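Local atomic coordinates of CG14216 (PDB entry 3P9Y), a protein that dephosphorylates phosphoserine in the C-terminal domain of RNA polymerase II in a cis-proline-dependent manner and probably acts in RNA processing and termination. Residues K47-M51 against F79-L85; P137-L141 against L172-I176; G41-V46 against V58-G62. The protein carries 2 engineered substitutions. One frame throughout, in Å; residues are numbered along the deposited sequence.

Interaction 1 of 3, residues K47-M51 against F79-L85; sequences KLPGM and FYTQNGL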
ATOM      1  N   LYS A  47       5.566  -2.297 -12.743  1.00 28.01           N
ATOM      2  CA  LYS A  47       4.941  -2.853 -13.937  1.00 28.98           C
ATOM      3  C   LYS A  47       3.541  -2.298 -14.166  1.00 28.58           C
ATOM      4  O   LYS A  47       2.642  -2.525 -13.361  1.00 29.96           O
ATOM      5  CB  LYS A  47       4.865  -4.378 -13.831  1.00 31.82           C
ATOM      6  CG  LYS A  47       6.216  -5.082 -13.848  1.00 34.82           C
ATOM      7  CD  LYS A  47       6.042  -6.590 -13.992  1.00 41.59           C
ATOM      8  CE  LYS A  47       7.365  -7.301 -14.250  1.00 49.10           C
ATOM      9  NZ  LYS A  47       8.323  -7.185 -13.113  1.00 46.34           N
ATOM     10  N   LEU A  48       3.366  -1.578 -15.269  1.00 28.00           N
ATOM     11  CA  LEU A  48       2.055  -1.082 -15.674  1.00 29.08           C
ATOM     12  C   LEU A  48       1.597  -1.806 -16.931  1.00 29.48           C
ATOM     13  O   LEU A  48       2.421  -2.234 -17.734  1.00 30.30           O
ATOM     14  CB  LEU A  48       2.100   0.423 -15.946  1.00 28.24           C
ATOM     15  CG  LEU A  48       2.248   1.337 -14.732  1.00 28.15           C
ATOM     16  CD1 LEU A  48       3.581   1.125 -14.051  1.00 27.83           C
ATOM     17  CD2 LEU A  48       2.095   2.791 -15.143  1.00 29.14           C
ATOM     18  N   PRO A  49       0.278  -1.940 -17.110  1.00 29.99           N
ATOM     19  CA  PRO A  49      -0.254  -2.601 -18.306  1.00 32.57           C
ATOM     20  C   PRO A  49       0.052  -1.793 -19.566  1.00 34.29           C
ATOM     21  O   PRO A  49       0.288  -0.590 -19.476  1.00 32.12           O
ATOM     22  CB  PRO A  49      -1.760  -2.637 -18.044  1.00 32.87           C
ATOM     23  CG  PRO A  49      -2.009  -1.491 -17.119  1.00 31.10           C
ATOM     24  CD  PRO A  49      -0.789  -1.395 -16.255  1.00 28.93           C
ATOM     25  N   GLY A  50       0.046  -2.452 -20.720  1.00 36.88           N
ATOM     26  CA  GLY A  50       0.361  -1.803 -21.979  1.00 38.26           C
ATOM     27  C   GLY A  50      -0.755  -1.987 -22.990  1.00 40.97           C
ATOM     28  O   GLY A  50      -1.918  -2.139 -22.621  1.00 40.96           O
ATOM     29  N   MET A  51      -0.402  -1.979 -24.271  1.00 43.68           N
ATOM     30  CA  MET A  51      -1.395  -2.108 -25.330  1.00 46.85           C
ATOM     31  C   MET A  51      -1.668  -3.574 -25.652  1.00 44.80           C
ATOM     32  O   MET A  51      -2.656  -3.901 -26.307  1.00 45.43           O
ATOM     33  CB  MET A  51      -0.933  -1.354 -26.575  1.00 49.72           C
ATOM     34  CG  MET A  51      -0.677   0.119 -26.316  1.00 49.65           C
ATOM     35  SD  MET A  51      -0.372   1.067 -27.815  1.00 59.18           S
ATOM     36  CE  MET A  51      -1.929   0.849 -28.674  1.00121.50           C
ATOM     37  N   PHE A  79      -4.372   6.658 -25.583  1.00 45.08           N
ATOM     38  CA  PHE A  79      -4.581   5.304 -25.083  1.00 43.94           C
ATOM     39  C   PHE A  79      -4.391   5.252 -23.573  1.00 42.50           C
ATOM     40  O   PHE A  79      -5.176   4.636 -22.857  1.00 41.23           O
ATOM     41  CB  PHE A  79      -3.612   4.329 -25.755  1.00 44.76           C
ATOM     42  CG  PHE A  79      -3.733   2.914 -25.257  1.00 45.95           C
ATOM     43  CD1 PHE A  79      -4.745   2.087 -25.718  1.00 46.59           C
ATOM     44  CD2 PHE A  79      -2.830   2.408 -24.335  1.00 44.31           C
ATOM     45  CE1 PHE A  79      -4.858   0.785 -25.267  1.00 45.16           C
ATOM     46  CE2 PHE A  79      -2.939   1.106 -23.879  1.00 44.15           C
ATOM     47  CZ  PHE A  79      -3.956   0.294 -24.346  1.00 44.81           C
ATOM     48  N   TYR A  80      -3.348   5.912 -23.090  1.00 41.44           N
ATOM     49  CA  TYR A  80      -3.039   5.877 -21.669  1.00 40.34           C
ATOM     50  C   TYR A  80      -3.881   6.871 -20.878  1.00 39.46           C
ATOM     51  O   TYR A  80      -3.808   6.915 -19.651  1.00 37.44           O
ATOM     52  CB  TYR A  80      -1.544   6.101 -21.447  1.00 37.10           C
ATOM     53  CG  TYR A  80      -0.726   4.929 -21.935  1.00 38.13           C
ATOM     54  CD1 TYR A  80      -0.793   3.702 -21.288  1.00 37.44           C
ATOM     55  CD2 TYR A  80       0.088   5.038 -23.053  1.00 37.92           C
ATOM     56  CE1 TYR A  80      -0.062   2.619 -21.730  1.00 37.22           C
ATOM     57  CE2 TYR A  80       0.827   3.959 -23.503  1.00 38.77           C
ATOM     58  CZ  TYR A  80       0.746   2.752 -22.838  1.00 37.92           C
ATOM     59  OH  TYR A  80       1.476   1.674 -23.277  1.00 38.21           O
ATOM     60  N   THR A  81      -4.691   7.657 -21.578  1.00 39.87           N
ATOM     61  CA  THR A  81      -5.664   8.511 -20.916  1.00 41.29           C
ATOM     62  C   THR A  81      -6.944   7.723 -20.685  1.00 42.66           C
ATOM     63  O   THR A  81      -7.511   7.739 -19.593  1.00 42.40           O
ATOM     64  CB  THR A  81      -5.987   9.769 -21.747  1.00 43.34           C
ATOM     65  OG1 THR A  81      -4.896  10.693 -21.664  1.00 41.45           O
ATOM     66  CG2 THR A  81      -7.246  10.447 -21.230  1.00 44.37           C
ATOM     67  N   GLN A  82      -7.386   7.017 -21.718  1.00 43.52           N
ATOM     68  CA  GLN A  82      -8.656   6.304 -21.671  1.00 47.10           C
ATOM     69  C   GLN A  82      -8.613   5.107 -20.727  1.00 43.96           C
ATOM     70  O   GLN A  82      -9.625   4.756 -20.120  1.00 44.92           O
ATOM     71  CB  GLN A  82      -9.060   5.848 -23.074  1.00 49.14           C
ATOM     72  CG  GLN A  82      -9.402   6.992 -24.010  1.00 55.66           C
ATOM     73  CD  GLN A  82     -10.591   7.796 -23.526  1.00 62.47           C
ATOM     74  OE1 GLN A  82     -11.580   7.237 -23.051  1.00 65.83           O
ATOM     75  NE2 GLN A  82     -10.500   9.116 -23.645  1.00 66.09           N
ATOM     76  N   ASN A  83      -7.448   4.481 -20.603  1.00 40.01           N
ATOM     77  CA  ASN A  83      -7.313   3.331 -19.718  1.00 39.86           C
ATOM     78  C   ASN A  83      -6.965   3.744 -18.284  1.00 38.79           C
ATOM     79  O   ASN A  83      -6.927   2.904 -17.386  1.00 38.80           O
ATOM     80  CB  ASN A  83      -6.281   2.344 -20.265  1.00 38.18           C
ATOM     81  CG  ASN A  83      -4.863   2.852 -20.141  1.00 37.97           C
ATOM     82  OD1 ASN A  83      -4.624   3.942 -19.623  1.00 37.18           O
ATOM     83  ND2 ASN A  83      -3.909   2.057 -20.613  1.00 38.23           N
ATOM     84  N   GLY A  84      -6.700   5.032 -18.080  1.00 36.94           N
ATOM     85  CA  GLY A  84      -6.589   5.590 -16.742  1.00 35.83           C
ATOM     86  C   GLY A  84      -5.193   5.749 -16.160  1.00 32.00           C
ATOM     87  O   GLY A  84      -5.047   6.278 -15.058  1.00 29.54           O
ATOM     88  N   LEU A  85      -4.167   5.312 -16.884  1.00 31.46           N
ATOM     89  CA  LEU A  85      -2.810   5.302 -16.340  1.00 29.94           C
ATOM     90  C   LEU A  85      -2.236   6.699 -16.112  1.00 28.64           C
ATOM     91  O   LEU A  85      -1.521   6.920 -15.141  1.00 26.42           O
ATOM     92  CB  LEU A  85      -1.867   4.498 -17.238  1.00 31.95           C
ATOM     93  CG  LEU A  85      -2.223   3.023 -17.451  1.00 33.52           C
ATOM     94  CD1 LEU A  85      -1.020   2.264 -17.995  1.00 32.54           C
ATOM     95  CD2 LEU A  85      -2.709   2.382 -16.162  1.00 32.50           C
TER
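Met51 lays its side chain over one face of the Phe79 ring, with CG 3.5 Å from Phe79 CE2 and displaced from the ring centre toward the rim. Met51 CG is 3.8 Å from the Phe79 ring centroid and 25° off the ring normal, which makes the approach a CH-pi contact. SD, 4.6 Å from the ring centroid, is also over the face, so the pair is a Met-aromatic contact as well. The torsions explain the fit: CG stands opposite the carbonyl carbon (chi1 -58°), and the near-straight chi2 carries the sulfur across the ring before the chain bends at chi3. The edge of the same ring meets Gly50 O in plane, 3.6 Å from Phe79 CZ.

Tyr80, next along helix 65-82, presents its edge: Gly50 CA and Pro49 O lie near the ring plane, the latter 3.9 Å from Tyr80 CE1. Further in, Pro49 CG and Leu85 CD1 meet tip to tip at 4.0 Å, and Leu85 CD1 also touches Pro49 O. Leu85 opens helix 85-95, and its N-H bonds Asn83 OD1 (3.1 Å) in an Asx turn, the donor lying 37° above the carbonyl plane.

Lys47, Leu48, Pro49 and Met51 also meet the bound CTD peptide, and Leu85 packs on one of its apolar side chains, so the contact forms part of the substrate-binding surface. Between the segments the chemistry is mostly apolar, with backbone carbonyls at the ring edges. Direct hydrogen bonds are absent; Asn57 instead links Tyr80 OH to Pro49 O, the latter bond weak, so the polar connection is indirect.

Interaction 2 of 3, residues P137-L141 against L172-I176; sequences PVHVL and LDNDI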
ATOM      1  N   PRO A 137       7.569  -4.505  18.383  1.00 29.81           N
ATOM      2  CA  PRO A 137       6.595  -5.271  17.602  1.00 28.48           C
ATOM      3  C   PRO A 137       6.025  -4.462  16.438  1.00 25.72           C
ATOM      4  O   PRO A 137       5.810  -3.254  16.562  1.00 25.31           O
ATOM      5  CB  PRO A 137       5.482  -5.581  18.615  1.00 28.11           C
ATOM      6  CG  PRO A 137       6.017  -5.191  19.957  1.00 30.39           C
ATOM      7  CD  PRO A 137       7.049  -4.143  19.711  1.00 29.92           C
ATOM      8  N   VAL A 138       5.806  -5.135  15.316  1.00 24.21           N
ATOM      9  CA  VAL A 138       5.113  -4.556  14.173  1.00 21.63           C
ATOM     10  C   VAL A 138       4.076  -5.561  13.690  1.00 20.67           C
ATOM     11  O   VAL A 138       4.360  -6.754  13.587  1.00 19.48           O
ATOM     12  CB  VAL A 138       6.082  -4.222  13.025  1.00 22.69           C
ATOM     13  CG1 VAL A 138       6.872  -5.452  12.609  1.00 23.95           C
ATOM     14  CG2 VAL A 138       5.318  -3.640  11.842  1.00 20.01           C
ATOM     15  N   HIS A 139       2.868  -5.082  13.410  1.00 17.05           N
ATOM     16  CA  HIS A 139       1.794  -5.962  12.970  1.00 17.47           C
ATOM     17  C   HIS A 139       1.616  -5.898  11.461  1.00 16.44           C
ATOM     18  O   HIS A 139       1.302  -4.849  10.919  1.00 15.55           O
ATOM     19  CB  HIS A 139       0.486  -5.576  13.652  1.00 16.49           C
ATOM     20  CG  HIS A 139       0.536  -5.672  15.144  1.00 18.72           C
ATOM     21  ND1 HIS A 139       0.505  -6.875  15.815  1.00 18.43           N
ATOM     22  CD2 HIS A 139       0.616  -4.712  16.094  1.00 17.91           C
ATOM     23  CE1 HIS A 139       0.566  -6.653  17.116  1.00 19.68           C
ATOM     24  NE2 HIS A 139       0.631  -5.349  17.311  1.00 18.98           N
ATOM     25  N   VAL A 140       1.821  -7.021  10.785  1.00 15.36           N
ATOM     26  CA  VAL A 140       1.572  -7.096   9.353  1.00 15.07           C
ATOM     27  C   VAL A 140       0.165  -7.653   9.133  1.00 16.01           C
ATOM     28  O   VAL A 140      -0.190  -8.707   9.664  1.00 15.60           O
ATOM     29  CB  VAL A 140       2.637  -7.961   8.641  1.00 15.84           C
ATOM     30  CG1 VAL A 140       2.470  -7.890   7.138  1.00 14.42           C
ATOM     31  CG2 VAL A 140       4.032  -7.493   9.035  1.00 15.63           C
ATOM     32  N   LEU A 141      -0.640  -6.921   8.367  1.00 15.04           N
ATOM     33  CA  LEU A 141      -2.030  -7.280   8.131  1.00 14.05           C
ATOM     34  C   LEU A 141      -2.304  -7.310   6.637  1.00 15.19           C
ATOM     35  O   LEU A 141      -1.990  -6.353   5.930  1.00 14.38           O
ATOM     36  CB  LEU A 141      -2.950  -6.248   8.782  1.00 14.78           C
ATOM     37  CG  LEU A 141      -2.747  -6.013  10.278  1.00 15.53           C
ATOM     38  CD1 LEU A 141      -3.481  -4.755  10.727  1.00 16.97           C
ATOM     39  CD2 LEU A 141      -3.211  -7.230  11.072  1.00 14.88           C
ATOM     40  N   LEU A 172      -2.709  -1.607  21.605  1.00 22.22           N
ATOM     41  CA  LEU A 172      -2.950  -2.367  20.390  1.00 20.29           C
ATOM     42  C   LEU A 172      -2.490  -3.821  20.501  1.00 21.09           C
ATOM     43  O   LEU A 172      -3.191  -4.725  20.057  1.00 19.47           O
ATOM     44  CB  LEU A 172      -2.259  -1.686  19.211  1.00 21.20           C
ATOM     45  CG  LEU A 172      -2.560  -2.277  17.836  1.00 19.45           C
ATOM     46  CD1 LEU A 172      -4.061  -2.260  17.556  1.00 19.45           C
ATOM     47  CD2 LEU A 172      -1.804  -1.518  16.761  1.00 20.21           C
ATOM     48  N   ASP A 173      -1.321  -4.044  21.098  1.00 20.43           N
ATOM     49  CA  ASP A 173      -0.738  -5.381  21.168  1.00 21.66           C
ATOM     50  C   ASP A 173      -1.663  -6.399  21.830  1.00 21.70           C
ATOM     51  O   ASP A 173      -1.698  -7.556  21.427  1.00 20.97           O
ATOM     52  CB  ASP A 173       0.597  -5.348  21.917  1.00 23.82           C
ATOM     53  CG  ASP A 173       1.709  -4.714  21.103  1.00 25.61           C
ATOM     54  OD1 ASP A 173       1.520  -4.503  19.889  1.00 25.18           O
ATOM     55  OD2 ASP A 173       2.778  -4.425  21.676  1.00 28.74           O
ATOM     56  N   ASN A 174      -2.395  -5.969  22.853  1.00 21.85           N
ATOM     57  CA  ASN A 174      -3.287  -6.863  23.587  1.00 22.64           C
ATOM     58  C   ASN A 174      -4.728  -6.831  23.079  1.00 21.48           C
ATOM     59  O   ASN A 174      -5.538  -7.673  23.465  1.00 22.22           O
ATOM     60  CB  ASN A 174      -3.267  -6.529  25.084  1.00 24.26           C
ATOM     61  CG  ASN A 174      -1.917  -6.810  25.730  1.00 28.05           C
ATOM     62  OD1 ASN A 174      -1.179  -7.698  25.297  1.00 28.63           O
ATOM     63  ND2 ASN A 174      -1.591  -6.055  26.770  1.00 26.30           N
ATOM     64  N   ASP A 175      -5.045  -5.856  22.228  1.00 20.21           N
ATOM     65  CA  ASP A 175      -6.397  -5.704  21.684  1.00 19.83           C
ATOM     66  C   ASP A 175      -6.516  -6.240  20.262  1.00 17.80           C
ATOM     67  O   ASP A 175      -7.604  -6.585  19.814  1.00 16.79           O
ATOM     68  CB  ASP A 175      -6.792  -4.221  21.635  1.00 20.63           C
ATOM     69  CG  ASP A 175      -7.219  -3.673  22.982  1.00 22.37           C
ATOM     70  OD1 ASP A 175      -7.299  -4.449  23.952  1.00 22.44           O
ATOM     71  OD2 ASP A 175      -7.480  -2.457  23.063  1.00 23.30           O
ATOM     72  N   ILE A 176      -5.404  -6.286  19.544  1.00 16.63           N
ATOM     73  CA  ILE A 176      -5.468  -6.394  18.096  1.00 16.21           C
ATOM     74  C   ILE A 176      -6.063  -7.723  17.633  1.00 16.37           C
ATOM     75  O   ILE A 176      -6.824  -7.745  16.679  1.00 14.63           O
ATOM     76  CB  ILE A 176      -4.105  -6.156  17.439  1.00 17.01           C
ATOM     77  CG1 ILE A 176      -4.285  -5.963  15.929  1.00 17.19           C
ATOM     78  CG2 ILE A 176      -3.160  -7.303  17.751  1.00 17.86           C
ATOM     79  CD1 ILE A 176      -3.016  -5.538  15.206  1.00 17.09           C
TER
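His139 reaches from strand 137-141 to Ile176 and Asp173 of helix 172-176; its CB already touches Ile176 CD1 at 3.8 Å. CG has the same methyl 3.6 Å away, and this methyl covers one ring face: Ile176 CD1 sits near the ring normal, a CH-pi contact, shifted from the centre toward the rim. ND1 lies beside it and turns to another strand, where it is hydrogen-bonded to His193 NE2. On the other branch, CD2 has Leu172 CD2 at 4.1 Å, approaching obliquely. CE1 meets Ile176 CG2 at 3.8 Å. The tip, NE2, donates to Asp173 OD1 over 2.9 Å with an N-H...O angle of 154°.

Both ring nitrogens are thus engaged, which fixes the rotation of the imidazole about its CB-CG bond. Strand 137-142 lies inside the mixed sheet of the LMW PTP-like fold, between strands 111-114 and 192-197, and helix 172-187 packs against it. The short segments' axes approach to 10.5 Å at 33°, so strand and helix point broadly the same way.

Asp173 reaches back because its CG lies opposite the carbonyl carbon, directing the carboxylate to the strand. OD1 is met nearly along its C-O bond, while the ring and carboxylate planes are 66° apart and the oxygen is slightly out of the ring plane. A carboxylate so placed may favour a proton on NE2. The second oxygen, OD2, comes within 3.7 Å of Pro137 CG, the two side chains crossing at about a right angle. Deeper in the interface, Leu141 CD2 approaches Ile176 CD1, and Met166 of helix 149-167 packs on both residues.

Interaction 3 of 3, residues G41-V46 against V58-G62; sequences GTGERV and VYEFG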
ATOM      1  N   GLY A  41       6.084  -1.014  -2.834  1.00 19.15           N
ATOM      2  CA  GLY A  41       5.761  -2.191  -3.618  1.00 19.38           C
ATOM      3  C   GLY A  41       6.785  -3.260  -3.280  1.00 20.09           C
ATOM      4  O   GLY A  41       7.816  -2.948  -2.701  1.00 20.89           O
ATOM      5  N   THR A  42       6.511  -4.511  -3.631  1.00 21.16           N
ATOM      6  CA  THR A  42       7.414  -5.609  -3.294  1.00 22.50           C
ATOM      7  C   THR A  42       8.030  -6.262  -4.532  1.00 24.45           C
ATOM      8  O   THR A  42       8.956  -7.061  -4.421  1.00 25.86           O
ATOM      9  CB  THR A  42       6.696  -6.698  -2.473  1.00 21.18           C
ATOM     10  OG1 THR A  42       5.500  -7.102  -3.149  1.00 20.57           O
ATOM     11  CG2 THR A  42       6.345  -6.185  -1.088  1.00 20.07           C
ATOM     12  N   GLY A  43       7.513  -5.927  -5.709  1.00 24.17           N
ATOM     13  CA  GLY A  43       8.033  -6.474  -6.948  1.00 26.60           C
ATOM     14  C   GLY A  43       9.489  -6.108  -7.184  1.00 28.70           C
ATOM     15  O   GLY A  43      10.038  -5.221  -6.533  1.00 27.13           O
ATOM     16  N   GLU A  44      10.121  -6.802  -8.121  1.00 31.79           N
ATOM     17  CA  GLU A  44      11.488  -6.484  -8.502  1.00 34.27           C
ATOM     18  C   GLU A  44      11.492  -5.190  -9.305  1.00 32.71           C
ATOM     19  O   GLU A  44      12.443  -4.415  -9.249  1.00 33.67           O
ATOM     20  CB  GLU A  44      12.093  -7.626  -9.324  1.00 36.20           C
ATOM     21  CG  GLU A  44      12.343  -8.892  -8.517  1.00 41.20           C
ATOM     22  CD  GLU A  44      12.845 -10.046  -9.368  1.00 52.07           C
ATOM     23  OE1 GLU A  44      12.667 -10.003 -10.608  1.00 53.29           O
ATOM     24  OE2 GLU A  44      13.414 -11.001  -8.794  1.00 56.10           O
ATOM     25  N   ARG A  45      10.411  -4.960 -10.042  1.00 31.95           N
ATOM     26  CA  ARG A  45      10.288  -3.770 -10.872  1.00 32.81           C
ATOM     27  C   ARG A  45       8.854  -3.252 -10.896  1.00 30.69           C
ATOM     28  O   ARG A  45       7.907  -3.982 -10.597  1.00 29.13           O
ATOM     29  CB  ARG A  45      10.742  -4.081 -12.302  1.00 37.89           C
ATOM     30  CG  ARG A  45      12.191  -4.523 -12.407  1.00 45.39           C
ATOM     31  CD  ARG A  45      12.518  -5.029 -13.800  1.00 58.20           C
ATOM     32  NE  ARG A  45      13.896  -5.502 -13.897  1.00 74.67           N
ATOM     33  CZ  ARG A  45      14.429  -6.040 -14.992  1.00 87.32           C
ATOM     34  NH1 ARG A  45      13.700  -6.178 -16.092  1.00 92.41           N
ATOM     35  NH2 ARG A  45      15.693  -6.441 -14.986  1.00 93.42           N
ATOM     36  N   VAL A  46       8.707  -1.982 -11.255  1.00 28.98           N
ATOM     37  CA  VAL A  46       7.396  -1.371 -11.436  1.00 27.95           C
ATOM     38  C   VAL A  46       6.802  -1.812 -12.768  1.00 28.53           C
ATOM     39  O   VAL A  46       7.451  -1.712 -13.803  1.00 30.08           O
ATOM     40  CB  VAL A  46       7.499   0.163 -11.411  1.00 26.91           C
ATOM     41  CG1 VAL A  46       6.129   0.795 -11.602  1.00 24.97           C
ATOM     42  CG2 VAL A  46       8.135   0.624 -10.109  1.00 25.71           C
ATOM     43  N   VAL A  58       7.555  -1.518 -18.190  1.00 31.36           N
ATOM     44  CA  VAL A  58       8.310  -1.888 -16.998  1.00 30.50           C
ATOM     45  C   VAL A  58       9.402  -0.868 -16.705  1.00 31.78           C
ATOM     46  O   VAL A  58      10.139  -0.457 -17.601  1.00 32.47           O
ATOM     47  CB  VAL A  58       8.959  -3.280 -17.170  1.00 32.66           C
ATOM     48  CG1 VAL A  58       9.702  -3.691 -15.911  1.00 34.96           C
ATOM     49  CG2 VAL A  58       7.905  -4.316 -17.532  1.00 32.83           C
ATOM     50  N   TYR A  59       9.503  -0.466 -15.443  1.00 30.57           N
ATOM     51  CA  TYR A  59      10.495   0.512 -15.018  1.00 30.63           C
ATOM     52  C   TYR A  59      11.141   0.049 -13.727  1.00 31.68           C
ATOM     53  O   TYR A  59      10.625  -0.839 -13.051  1.00 30.95           O
ATOM     54  CB  TYR A  59       9.839   1.875 -14.792  1.00 30.76           C
ATOM     55  CG  TYR A  59       8.941   2.311 -15.923  1.00 31.45           C
ATOM     56  CD1 TYR A  59       9.403   3.166 -16.912  1.00 31.75           C
ATOM     57  CD2 TYR A  59       7.631   1.862 -16.003  1.00 31.19           C
ATOM     58  CE1 TYR A  59       8.585   3.563 -17.948  1.00 31.88           C
ATOM     59  CE2 TYR A  59       6.807   2.251 -17.032  1.00 31.77           C
ATOM     60  CZ  TYR A  59       7.286   3.102 -18.002  1.00 32.86           C
ATOM     61  OH  TYR A  59       6.460   3.487 -19.030  1.00 33.20           O
ATOM     62  N   GLU A  60      12.268   0.659 -13.384  1.00 30.57           N
ATOM     63  CA  GLU A  60      12.948   0.352 -12.138  1.00 33.18           C
ATOM     64  C   GLU A  60      12.326   1.184 -11.030  1.00 31.31           C
ATOM     65  O   GLU A  60      11.818   2.273 -11.283  1.00 30.84           O
ATOM     66  CB  GLU A  60      14.442   0.677 -12.248  1.00 34.26           C
ATOM     67  CG  GLU A  60      15.194  -0.150 -13.287  1.00 38.11           C
ATOM     68  CD  GLU A  60      15.347  -1.606 -12.884  1.00 44.30           C
ATOM     69  OE1 GLU A  60      15.543  -1.882 -11.679  1.00 42.81           O
ATOM     70  OE2 GLU A  60      15.279  -2.478 -13.777  1.00 50.98           O
ATOM     71  N   PHE A  61      12.355   0.675  -9.804  1.00 29.20           N
ATOM     72  CA  PHE A  61      11.946   1.479  -8.669  1.00 26.88           C
ATOM     73  C   PHE A  61      12.896   2.661  -8.591  1.00 29.16           C
ATOM     74  O   PHE A  61      14.092   2.515  -8.834  1.00 30.54           O
ATOM     75  CB  PHE A  61      11.973   0.659  -7.381  1.00 26.19           C
ATOM     76  CG  PHE A  61      10.754  -0.195  -7.188  1.00 25.51           C
ATOM     77  CD1 PHE A  61       9.646   0.299  -6.515  1.00 23.89           C
ATOM     78  CD2 PHE A  61      10.707  -1.484  -7.689  1.00 26.37           C
ATOM     79  CE1 PHE A  61       8.520  -0.480  -6.338  1.00 23.39           C
ATOM     80  CE2 PHE A  61       9.586  -2.269  -7.518  1.00 26.44           C
ATOM     81  CZ  PHE A  61       8.488  -1.766  -6.840  1.00 24.46           C
ATOM     82  N   GLY A  62      12.364   3.837  -8.277  1.00 27.32           N
ATOM     83  CA  GLY A  62      13.164   5.046  -8.276  1.00 28.05           C
ATOM     84  C   GLY A  62      12.888   5.926  -9.482  1.00 27.63           C
ATOM     85  O   GLY A  62      13.181   7.117  -9.454  1.00 31.10           O
TER
HETATM   86  O   HOH W   1      13.711  -2.076  -9.697  1.00 34.60           O
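A small two-stranded antiparallel sheet, formed by 46-48 and 57-59, begins here at the hydrogen-bonded pair Val46 and Tyr59. Val46 N donates to Tyr59 O at 2.9 Å with a bent angle of 135°, and Tyr59 N returns a straighter bond to Val46 O (167°). Val58 CA adds a CA-H...O contact to that carbonyl.

Beyond the pair, the Phe61 ring turns back against the loop. Val46 CG2 stands 3.8 Å from the ring centroid and only 5° off the normal, a CH-pi contact centred on the face. Gly43 O approaches Phe61 CE2 obliquely; at the edge, near the ring plane, Phe61 CD2 has Glu44 O at 3.7 Å. Pro99 and Arg101 also pack on Phe61.

Outside, Arg45 and Glu60 run side by side. Glu60 OE2 is 3.3 Å from Arg45 NE but over the guanidinium face, so the salt bridge is one of charges without a directed N-H. Glu60 bends at chi2, which brings its carboxylate back beside the arginine. Glu60 OE1 accepts a hydrogen bond from a water that also donates to Glu44 O (2.7 Å) and accepts from Phe61 N, joining the 41-46 loop to Glu60 and Phe61. The reciprocal Val46-Tyr59 bonds are those of an antiparallel beta-hairpin, set here beside the loop that follows strand 36-41 of the LMW PTP-like core.

In the fold
From the N terminus, the chain leaves strand 36-41 of the main sheet, and residues 41-46 lead into strand 46-48. Interaction 3 closes the first loop, when 58-62 returns beside 41-46 after 11 intervening residues. Interaction 1 opens at 47-51, inside that loop, and closes at 79-85, beyond it, so the two cross rather than nest. They share the two-stranded sheet and touch through Lys47 and Val58, tying it to the junction of helices 65-82 and 85-95. Interaction 2 follows in series, joining strand 137-142 to helix 172-187. It lies across the chain's centre from both others, about 37 Å from interaction 1, centre to centre.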